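Extracellular ligand-binding receptor (Rhodopseudomonas palustris, PDB 3SG0) binds benzoyl-formic acid and probably serves as a periplasmic solute receptor for aromatic acids in an uptake system. Local coordinates at residues Lys113-Ala127 against Lys134-Met146. Sequence-based numbering, arbitrary orientation.
Sequences KTPLMTMAAAAILVA and KWVYKVVPNDDIM. With 173 (benzoyl-formic acid), chain B.
Backbone hydrogen bonds run from L116 N to W135 O (2.8 Å), Y137 N to L116 O, and T118 N to Y137 O, pairing strands 116-118 and 136-138 in parallel at the edge of the mixed sheet. Beyond T118 the direct pairing gives way to two waters on T118 O, one reaching V139 N, the other A120 O and V140 N.

K113 CA sits over the six-membered ring of W135, 3.7 Å from its centroid, a CH-pi contact. On one face of the sheet the selenomethionine M117 folds over, its CE 3.7 Å from Y137 CB; on the other V126 CG1 packs against V136 CG1 and K138 CB.

The polar centre is the ammonium group of K138. Its chain runs extended past V126 and turns only at chi4 (-70°), bringing NZ to A121 O (2.7 Å), above the carbonyl plane, to V140 O, and to N142 OD1 (2.8 Å) on a lone pair. D143 N reaches A121 O from the opposite face at 3.3 Å. A methionine in place of K138 would probably cost N142 OD1, A121 O and V140 O their common donor, though D143 N and N365 ND2 would still reach the last two.

A121 N donates to ligand O1B (3.0 Å), while V140 CG1 approaches the phenyl ring; the buried lysine thus ties together two pocket-lining loops and probably helps fix the amide that receives the carboxylate.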
loop_
_atom_site.group_PDB
_atom_site.type_symbol
_atom_site.label_atom_id
_atom_site.label_comp_id
_atom_site.label_asym_id
_atom_site.label_seq_id
_atom_site.Cartn_x
_atom_site.Cartn_y
_atom_site.Cartn_z
ATOM N N LYS A 113 10.127 -14.817 15.185
ATOM C CA LYS A 113 11.427 -14.311 14.737
ATOM C C LYS A 113 11.583 -14.496 13.232
ATOM O O LYS A 113 12.575 -15.045 12.738
ATOM C CB LYS A 113 12.571 -14.948 15.532
ATOM C CG LYS A 113 12.461 -14.688 17.029
ATOM C CD LYS A 113 13.613 -15.312 17.803
ATOM C CE LYS A 113 13.381 -15.200 19.301
ATOM N NZ LYS A 113 12.991 -13.817 19.691
ATOM N N THR A 114 10.579 -14.008 12.513
ATOM C CA THR A 114 10.532 -14.089 11.064
ATOM C C THR A 114 10.219 -12.711 10.500
ATOM O O THR A 114 9.265 -12.069 10.935
ATOM C CB THR A 114 9.441 -15.086 10.641
ATOM O OG1 THR A 114 9.733 -16.368 11.199
ATOM C CG2 THR A 114 9.346 -15.215 9.127
ATOM N N PRO A 115 11.021 -12.234 9.538
ATOM C CA PRO A 115 10.704 -10.930 8.952
ATOM C C PRO A 115 9.351 -10.954 8.248
ATOM O O PRO A 115 8.993 -11.932 7.577
ATOM C CB PRO A 115 11.809 -10.703 7.913
ATOM C CG PRO A 115 12.814 -11.736 8.137
ATOM C CD PRO A 115 12.243 -12.831 8.976
ATOM N N LEU A 116 8.611 -9.863 8.406
ATOM C CA LEU A 116 7.312 -9.652 7.782
ATOM C C LEU A 116 7.411 -8.460 6.850
ATOM O O LEU A 116 7.725 -7.357 7.298
ATOM C CB LEU A 116 6.242 -9.358 8.841
ATOM C CG LEU A 116 4.869 -8.936 8.302
ATOM C CD1 LEU A 116 4.207 -10.059 7.523
ATOM C CD2 LEU A 116 3.960 -8.459 9.422
HETATM N N MSE A 117 7.153 -8.678 5.563
HETATM C CA MSE A 117 7.068 -7.590 4.595
HETATM C C MSE A 117 5.586 -7.275 4.427
HETATM O O MSE A 117 4.875 -8.003 3.727
HETATM C CB MSE A 117 7.662 -7.998 3.247
HETATM C CG MSE A 117 8.963 -8.776 3.329
HETATM SE SE MSE A 117 10.430 -7.865 4.180
HETATM C CE MSE A 117 10.655 -6.433 2.861
ATOM N N THR A 118 5.080 -6.242 5.092
ATOM C CA THR A 118 3.669 -5.936 4.933
ATOM C C THR A 118 3.429 -5.200 3.624
ATOM O O THR A 118 4.292 -4.445 3.171
ATOM C CB THR A 118 3.105 -5.150 6.129
ATOM O OG1 THR A 118 1.693 -5.001 5.958
ATOM C CG2 THR A 118 3.722 -3.765 6.267
HETATM N N MSE A 119 2.269 -5.427 3.010
HETATM C CA MSE A 119 1.924 -4.766 1.752
HETATM C C MSE A 119 0.903 -3.641 1.933
HETATM O O MSE A 119 0.441 -3.051 0.950
HETATM C CB MSE A 119 1.450 -5.787 0.709
HETATM C CG MSE A 119 2.524 -6.808 0.359
HETATM SE SE MSE A 119 1.991 -8.061 -1.009
HETATM C CE MSE A 119 0.726 -9.126 0.029
ATOM N N ALA A 120 0.572 -3.330 3.183
ATOM C CA ALA A 120 -0.431 -2.326 3.498
ATOM C C ALA A 120 0.215 -0.969 3.788
ATOM O O ALA A 120 1.443 -0.839 3.755
ATOM C CB ALA A 120 -1.285 -2.810 4.655
ATOM N N ALA A 121 -0.611 0.037 4.069
ATOM C CA ALA A 121 -0.166 1.432 3.971
ATOM C C ALA A 121 -0.022 2.220 5.269
ATOM O O ALA A 121 0.754 3.177 5.311
ATOM C CB ALA A 121 -1.095 2.205 3.030
ATOM N N ALA A 122 -0.797 1.904 6.302
ATOM C CA ALA A 122 -0.838 2.789 7.476
ATOM C C ALA A 122 0.489 2.858 8.229
ATOM O O ALA A 122 1.156 1.851 8.428
ATOM C CB ALA A 122 -1.942 2.373 8.418
ATOM N N ALA A 123 0.854 4.060 8.667
ATOM C CA ALA A 123 2.123 4.265 9.358
ATOM C C ALA A 123 2.285 3.369 10.580
ATOM O O ALA A 123 3.395 2.913 10.867
ATOM C CB ALA A 123 2.266 5.723 9.762
ATOM N N ILE A 124 1.186 3.105 11.285
ATOM C CA ILE A 124 1.221 2.335 12.523
ATOM C C ILE A 124 1.771 0.918 12.323
ATOM O O ILE A 124 2.175 0.254 13.281
ATOM C CB ILE A 124 -0.185 2.308 13.176
ATOM C CG1 ILE A 124 -0.136 1.764 14.601
ATOM C CG2 ILE A 124 -1.165 1.504 12.347
ATOM C CD1 ILE A 124 -1.437 1.949 15.349
ATOM N N LEU A 125 1.781 0.442 11.081
ATOM C CA LEU A 125 2.329 -0.886 10.823
ATOM C C LEU A 125 3.817 -0.993 11.164
ATOM O O LEU A 125 4.285 -2.078 11.514
ATOM C CB LEU A 125 2.063 -1.312 9.384
ATOM C CG LEU A 125 0.573 -1.481 9.050
ATOM C CD1 LEU A 125 0.368 -1.586 7.550
ATOM C CD2 LEU A 125 -0.010 -2.686 9.771
ATOM N N VAL A 126 4.562 0.113 11.063
ATOM C CA VAL A 126 5.999 0.073 11.365
ATOM C C VAL A 126 6.511 1.215 12.230
ATOM O O VAL A 126 7.687 1.208 12.606
ATOM C CB VAL A 126 6.886 0.031 10.092
ATOM C CG1 VAL A 126 6.663 -1.259 9.331
ATOM C CG2 VAL A 126 6.670 1.267 9.209
ATOM N N ALA A 127 5.669 2.197 12.536
ATOM C CA ALA A 127 6.122 3.410 13.215
ATOM C C ALA A 127 5.172 3.771 14.342
ATOM O O ALA A 127 3.967 3.559 14.229
ATOM C CB ALA A 127 6.193 4.568 12.230
ATOM N N LYS A 134 10.584 -4.266 14.853
ATOM C CA LYS A 134 11.923 -4.611 14.384
ATOM C C LYS A 134 11.883 -5.698 13.325
ATOM O O LYS A 134 12.810 -5.819 12.526
ATOM C CB LYS A 134 12.807 -5.116 15.523
ATOM C CG LYS A 134 13.534 -4.053 16.285
ATOM C CD LYS A 134 14.551 -3.304 15.447
ATOM C CE LYS A 134 15.027 -2.143 16.268
ATOM N NZ LYS A 134 15.913 -1.287 15.466
ATOM N N TRP A 135 10.837 -6.522 13.359
ATOM C CA TRP A 135 10.702 -7.640 12.434
ATOM C C TRP A 135 9.904 -7.296 11.180
ATOM O O TRP A 135 9.741 -8.156 10.320
ATOM C CB TRP A 135 10.095 -8.856 13.158
ATOM C CG TRP A 135 11.043 -9.407 14.166
ATOM C CD1 TRP A 135 11.101 -9.103 15.490
ATOM C CD2 TRP A 135 12.121 -10.308 13.910
ATOM N NE1 TRP A 135 12.144 -9.771 16.083
ATOM C CE2 TRP A 135 12.784 -10.524 15.132
ATOM C CE3 TRP A 135 12.583 -10.968 12.762
ATOM C CZ2 TRP A 135 13.892 -11.364 15.241
ATOM C CZ3 TRP A 135 13.679 -11.805 12.872
ATOM C CH2 TRP A 135 14.324 -11.991 14.102
ATOM N N VAL A 136 9.429 -6.060 11.054
ATOM C CA VAL A 136 8.495 -5.699 9.993
ATOM C C VAL A 136 9.094 -4.652 9.063
ATOM O O VAL A 136 9.698 -3.678 9.526
ATOM C CB VAL A 136 7.189 -5.139 10.607
ATOM C CG1 VAL A 136 6.145 -4.851 9.524
ATOM C CG2 VAL A 136 6.642 -6.107 11.635
ATOM N N TYR A 137 8.924 -4.850 7.757
ATOM C CA TYR A 137 9.330 -3.873 6.745
ATOM C C TYR A 137 8.132 -3.543 5.878
ATOM O O TYR A 137 7.169 -4.318 5.815
ATOM C CB TYR A 137 10.503 -4.405 5.916
ATOM C CG TYR A 137 11.730 -4.564 6.762
ATOM C CD1 TYR A 137 12.540 -3.473 7.043
ATOM C CD2 TYR A 137 12.051 -5.784 7.341
ATOM C CE1 TYR A 137 13.655 -3.603 7.841
ATOM C CE2 TYR A 137 13.159 -5.917 8.159
ATOM C CZ TYR A 137 13.952 -4.816 8.406
ATOM O OH TYR A 137 15.062 -4.904 9.221
ATOM N N LYS A 138 8.192 -2.411 5.188
ATOM C CA LYS A 138 6.993 -1.872 4.562
ATOM C C LYS A 138 7.330 -1.031 3.342
ATOM O O LYS A 138 7.791 0.103 3.475
ATOM C CB LYS A 138 6.259 -1.025 5.605
ATOM C CG LYS A 138 4.989 -0.359 5.135
ATOM C CD LYS A 138 4.294 0.330 6.306
ATOM C CE LYS A 138 3.027 1.037 5.897
ATOM N NZ LYS A 138 3.322 2.228 5.060
ATOM N N VAL A 139 7.077 -1.568 2.154
ATOM C CA VAL A 139 7.415 -0.842 0.932
ATOM C C VAL A 139 6.438 0.256 0.530
ATOM O O VAL A 139 6.839 1.171 -0.194
ATOM C CB VAL A 139 7.648 -1.778 -0.273
ATOM C CG1 VAL A 139 8.841 -2.685 -0.017
ATOM C CG2 VAL A 139 6.385 -2.553 -0.647
ATOM N N VAL A 140 5.175 0.204 0.948
ATOM C CA VAL A 140 4.252 1.285 0.589
ATOM C C VAL A 140 4.583 2.475 1.477
ATOM O O VAL A 140 4.729 2.307 2.679
ATOM C CB VAL A 140 2.787 0.865 0.805
ATOM C CG1 VAL A 140 1.856 2.044 0.558
ATOM C CG2 VAL A 140 2.429 -0.296 -0.109
ATOM N N PRO A 141 4.723 3.687 0.908
ATOM C CA PRO A 141 5.027 4.818 1.797
ATOM C C PRO A 141 3.975 5.026 2.879
ATOM O O PRO A 141 2.775 4.907 2.636
ATOM C CB PRO A 141 5.069 6.008 0.833
ATOM C CG PRO A 141 5.497 5.392 -0.474
ATOM C CD PRO A 141 4.732 4.095 -0.509
ATOM N N ASN A 142 4.445 5.341 4.082
ATOM C CA ASN A 142 3.549 5.615 5.193
ATOM C C ASN A 142 2.519 6.682 4.832
ATOM O O ASN A 142 2.849 7.729 4.260
ATOM C CB ASN A 142 4.343 6.077 6.411
ATOM C CG ASN A 142 5.103 4.951 7.092
ATOM O OD1 ASN A 142 4.885 3.770 6.830
ATOM N ND2 ASN A 142 6.001 5.331 7.993
ATOM N N ASP A 143 1.269 6.427 5.213
ATOM C CA ASP A 143 0.173 7.320 4.867
ATOM C C ASP A 143 0.343 8.724 5.408
ATOM O O ASP A 143 -0.189 9.661 4.819
ATOM C CB ASP A 143 -1.168 6.753 5.336
ATOM C CG ASP A 143 -1.640 5.608 4.477
ATOM O OD1 ASP A 143 -1.507 5.717 3.232
ATOM O OD2 ASP A 143 -2.126 4.609 5.043
ATOM N N ASP A 144 1.058 8.903 6.516
ATOM C CA ASP A 144 1.234 10.258 7.025
ATOM C C ASP A 144 2.010 11.146 6.049
ATOM O O ASP A 144 1.729 12.343 5.938
ATOM C CB ASP A 144 1.798 10.301 8.462
ATOM C CG ASP A 144 3.136 9.598 8.624
ATOM O OD1 ASP A 144 3.511 8.751 7.802
ATOM O OD2 ASP A 144 3.824 9.890 9.632
ATOM N N ILE A 145 2.962 10.559 5.324
ATOM C CA ILE A 145 3.699 11.288 4.297
ATOM C C ILE A 145 2.745 11.762 3.206
ATOM O O ILE A 145 2.783 12.913 2.769
ATOM C CB ILE A 145 4.787 10.396 3.663
ATOM C CG1 ILE A 145 5.821 9.976 4.712
ATOM C CG2 ILE A 145 5.457 11.101 2.490
ATOM C CD1 ILE A 145 6.744 8.859 4.246
HETATM N N MSE A 146 1.881 10.857 2.766
HETATM C CA MSE A 146 0.929 11.177 1.717
HETATM C C MSE A 146 -0.111 12.186 2.188
HETATM O O MSE A 146 -0.479 13.101 1.447
HETATM C CB MSE A 146 0.252 9.905 1.207
HETATM C CG MSE A 146 1.236 8.904 0.602
HETATM SE SE MSE A 146 2.137 9.617 -0.989
HETATM C CE MSE A 146 3.572 8.345 -1.204
HETATM O O1B 173 B . -3.559 -0.256 4.041
HETATM C C1 173 B . -4.680 -0.428 3.642
HETATM O O1A 173 B . -5.724 -0.844 4.460
HETATM C C2 173 B . -5.076 0.030 2.264
HETATM O O2 173 B . -6.228 0.110 1.960
HETATM C C1G 173 B . -3.971 0.312 1.295
HETATM C C2D 173 B . -2.813 -0.673 1.182
HETATM C C2E 173 B . -1.673 -0.392 0.225
HETATM C C3 173 B . -1.697 0.891 -0.604
HETATM C C1E 173 B . -2.878 1.870 -0.465
HETATM C C1D 173 B . -4.029 1.590 0.478
HETATM O O HOH W 1 6.959 -4.532 2.373
HETATM O O HOH W 2 3.736 -1.851 2.389
#